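Local coordinates for IscA (Thermosynechococcus elongatus, PDB 1X0G), which binds a [2Fe-2S] cluster in an assembly of four copies and probably serves as a scaffold for iron-sulfur cluster biosynthesis, at residues R29-Q33 with L73-V79. Residues are numbered along the deposited sequence; the frame is centred on the assembly and turned at random.
Sequences RIQVQ and LLRGLRV
The CA atoms of Gln31 and Val32 in strand 27-34 lie 8.2 Å from those of Leu74 and Leu73, respectively, at the end of helix 71-74, a spacing filled by side chains with no hydrogen bond across. This buried contact forms part of the core of the HesB/IscA fold, where the larger mixed sheet meets the link between helix 71-74 and strand 78-82 of the smaller sheet. A type II turn from Leu74 to Leu77, with Gly76 supplying the positive phi (78°), turns the chain from the helix into strand 78-82, and Leu74 and Leu77 both point toward strand 27-34. Leu74 spans alternate strand residues: its CD1 lies 3.9 Å from Ile30 CG2, and its CD2 3.9 Å from Val32 CG1. Beta-branched Ile30 and Val32 suit a strand and offer two methyls each. Val32 CG2 meets Leu73 CD1 at 3.8 Å, the two side chains crossing at about a right angle. Trp40 and Leu44 of strand 40-46 continue this apolar layer. Gln31 points away; its OE1 accepts a hydrogen bond from Arg29 NH1, which sits well above the amide plane, while Arg29 NE forms a salt bridge with Asp54. Extended Ile30, chi2 -176°, sends CD1 tip to tip against Leu77 CD2 at 4.1 Å.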
ATOM      1  N   ARG C  29     -15.739  16.834  -0.332  1.00 61.00           N
ATOM      2  CA  ARG C  29     -15.546  15.613   0.379  1.00 60.82           C
ATOM      3  C   ARG C  29     -14.086  15.363   0.386  1.00 61.40           C
ATOM      4  O   ARG C  29     -13.435  15.434  -0.661  1.00 63.57           O
ATOM      5  CB  ARG C  29     -16.302  14.508  -0.286  1.00 60.27           C
ATOM      6  CG  ARG C  29     -16.004  13.183   0.292  1.00 61.68           C
ATOM      7  CD  ARG C  29     -17.065  12.208  -0.101  1.00 63.17           C
ATOM      8  NE  ARG C  29     -17.246  11.187   0.928  1.00 63.87           N
ATOM      9  CZ  ARG C  29     -16.425  10.152   1.061  1.00 63.51           C
ATOM     10  NH1 ARG C  29     -15.391  10.064   0.206  1.00 65.59           N
ATOM     11  NH2 ARG C  29     -16.603   9.247   2.042  1.00 57.17           N
ATOM     12  N   ILE C  30     -13.555  15.196   1.593  1.00 61.57           N
ATOM     13  CA  ILE C  30     -12.152  14.898   1.822  1.00 61.86           C
ATOM     14  C   ILE C  30     -11.961  13.463   2.338  1.00 62.71           C
ATOM     15  O   ILE C  30     -12.740  12.910   3.188  1.00 61.87           O
ATOM     16  CB  ILE C  30     -11.570  15.835   2.816  1.00 61.81           C
ATOM     17  CG1 ILE C  30     -11.828  17.244   2.406  1.00 60.90           C
ATOM     18  CG2 ILE C  30     -10.017  15.812   2.809  1.00 62.24           C
ATOM     19  CD1 ILE C  30     -11.134  18.164   3.408  1.00 62.70           C
ATOM     20  N   GLN C  31     -10.958  12.823   1.756  1.00 64.14           N
ATOM     21  CA  GLN C  31     -10.573  11.487   2.219  1.00 65.13           C
ATOM     22  C   GLN C  31      -9.068  11.369   1.926  1.00 66.24           C
ATOM     23  O   GLN C  31      -8.502  12.363   1.403  1.00 67.66           O
ATOM     24  CB  GLN C  31     -11.439  10.432   1.572  1.00 63.42           C
ATOM     25  CG  GLN C  31     -11.028   9.963   0.241  1.00 64.33           C
ATOM     26  CD  GLN C  31     -11.974   8.915  -0.306  1.00 69.42           C
ATOM     27  OE1 GLN C  31     -12.824   8.390   0.421  1.00 73.99           O
ATOM     28  NE2 GLN C  31     -11.872   8.627  -1.590  1.00 70.84           N
ATOM     29  N   VAL C  32      -8.428  10.232   2.245  1.00 65.30           N
ATOM     30  CA  VAL C  32      -7.029  10.000   1.881  1.00 64.28           C
ATOM     31  C   VAL C  32      -6.886   8.802   1.013  1.00 63.15           C
ATOM     32  O   VAL C  32      -7.780   8.028   0.906  1.00 63.52           O
ATOM     33  CB  VAL C  32      -6.153   9.704   3.127  1.00 65.33           C
ATOM     34  CG1 VAL C  32      -6.188  10.807   4.062  1.00 63.66           C
ATOM     35  CG2 VAL C  32      -6.592   8.423   3.822  1.00 61.59           C
ATOM     36  N   GLN C  33      -5.708   8.573   0.466  1.00 63.41           N
ATOM     37  CA  GLN C  33      -5.480   7.444  -0.438  1.00 63.52           C
ATOM     38  C   GLN C  33      -4.031   7.084  -0.234  1.00 61.50           C
ATOM     39  O   GLN C  33      -3.251   7.979  -0.101  1.00 64.11           O
ATOM     40  CB  GLN C  33      -5.513   8.026  -1.779  1.00 63.81           C
ATOM     41  CG  GLN C  33      -6.251   7.274  -2.762  1.00 76.74           C
ATOM     42  CD  GLN C  33      -5.476   7.318  -4.129  1.00 92.20           C
ATOM     43  OE1 GLN C  33      -5.032   8.444  -4.573  1.00 95.87           O
ATOM     44  NE2 GLN C  33      -5.288   6.098  -4.800  1.00 91.97           N
ATOM     45  N   LEU C  73      -6.842  10.658  10.725  1.00 68.71           N
ATOM     46  CA  LEU C  73      -5.797  11.238   9.926  1.00 68.57           C
ATOM     47  C   LEU C  73      -6.024  12.724   9.603  1.00 69.77           C
ATOM     48  O   LEU C  73      -5.057  13.392   9.220  1.00 71.18           O
ATOM     49  CB  LEU C  73      -5.595  10.465   8.653  1.00 66.62           C
ATOM     50  CG  LEU C  73      -5.270   8.988   8.813  1.00 62.74           C
ATOM     51  CD1 LEU C  73      -5.352   8.372   7.381  1.00 60.76           C
ATOM     52  CD2 LEU C  73      -3.903   8.821   9.299  1.00 53.37           C
ATOM     53  N   LEU C  74      -7.240  13.251   9.802  1.00 69.53           N
ATOM     54  CA  LEU C  74      -7.609  14.546   9.220  1.00 69.98           C
ATOM     55  C   LEU C  74      -8.154  15.526  10.216  1.00 71.29           C
ATOM     56  O   LEU C  74      -8.288  16.700   9.860  1.00 71.87           O
ATOM     57  CB  LEU C  74      -8.659  14.419   8.099  1.00 68.37           C
ATOM     58  CG  LEU C  74      -8.317  13.651   6.822  1.00 69.03           C
ATOM     59  CD1 LEU C  74      -9.482  13.534   5.877  1.00 63.94           C
ATOM     60  CD2 LEU C  74      -7.067  14.096   6.046  1.00 64.20           C
ATOM     61  N   ARG C  75      -8.517  15.066  11.423  1.00 72.30           N
ATOM     62  CA  ARG C  75      -9.035  15.944  12.482  1.00 72.97           C
ATOM     63  C   ARG C  75      -8.235  17.264  12.531  1.00 73.22           C
ATOM     64  O   ARG C  75      -7.019  17.230  12.686  1.00 73.67           O
ATOM     65  CB  ARG C  75      -8.952  15.220  13.813  1.00 72.79           C
ATOM     66  CG  ARG C  75      -9.676  15.945  14.999  1.00 78.78           C
ATOM     67  CD  ARG C  75     -10.163  14.981  16.118  1.00 84.64           C
ATOM     68  NE  ARG C  75     -10.851  13.781  15.566  1.00 89.45           N
ATOM     69  CZ  ARG C  75     -12.179  13.654  15.411  1.00 90.23           C
ATOM     70  NH1 ARG C  75     -13.001  14.638  15.787  1.00 91.32           N
ATOM     71  NH2 ARG C  75     -12.695  12.538  14.884  1.00 89.28           N
ATOM     72  N   GLY C  76      -8.888  18.420  12.360  1.00 73.06           N
ATOM     73  CA  GLY C  76      -8.172  19.701  12.447  1.00 72.84           C
ATOM     74  C   GLY C  76      -7.341  20.131  11.228  1.00 73.04           C
ATOM     75  O   GLY C  76      -6.641  21.159  11.239  1.00 73.85           O
ATOM     76  N   LEU C  77      -7.418  19.376  10.149  1.00 72.26           N
ATOM     77  CA  LEU C  77      -6.857  19.851   8.912  1.00 71.39           C
ATOM     78  C   LEU C  77      -7.391  21.266   8.636  1.00 71.48           C
ATOM     79  O   LEU C  77      -8.562  21.588   8.882  1.00 68.82           O
ATOM     80  CB  LEU C  77      -7.325  18.958   7.795  1.00 70.68           C
ATOM     81  CG  LEU C  77      -6.769  19.241   6.448  1.00 68.91           C
ATOM     82  CD1 LEU C  77      -5.326  18.781   6.522  1.00 70.16           C
ATOM     83  CD2 LEU C  77      -7.584  18.402   5.459  1.00 59.50           C
ATOM     84  N   ARG C  78      -6.486  22.084   8.120  1.00 71.24           N
ATOM     85  CA  ARG C  78      -6.838  23.327   7.515  1.00 71.67           C
ATOM     86  C   ARG C  78      -6.314  23.272   6.087  1.00 70.96           C
ATOM     87  O   ARG C  78      -5.174  22.827   5.810  1.00 71.13           O
ATOM     88  CB  ARG C  78      -6.215  24.517   8.264  1.00 72.46           C
ATOM     89  CG  ARG C  78      -6.563  24.562   9.766  1.00 76.82           C
ATOM     90  CD  ARG C  78      -5.865  25.717  10.457  1.00 82.16           C
ATOM     91  NE  ARG C  78      -4.455  25.799  10.077  1.00 86.78           N
ATOM     92  CZ  ARG C  78      -3.967  26.592   9.110  1.00 90.04           C
ATOM     93  NH1 ARG C  78      -4.782  27.373   8.390  1.00 91.44           N
ATOM     94  NH2 ARG C  78      -2.656  26.589   8.848  1.00 88.13           N
ATOM     95  N   VAL C  79      -7.162  23.765   5.198  1.00 68.93           N
ATOM     96  CA  VAL C  79      -6.957  23.668   3.793  1.00 66.60           C
ATOM     97  C   VAL C  79      -6.953  25.104   3.332  1.00 66.90           C
ATOM     98  O   VAL C  79      -7.867  25.875   3.672  1.00 66.50           O
ATOM     99  CB  VAL C  79      -8.168  22.912   3.127  1.00 66.49           C
ATOM    100  CG1 VAL C  79      -8.128  23.044   1.619  1.00 63.61           C
ATOM    101  CG2 VAL C  79      -8.225  21.442   3.544  1.00 64.32           C
TER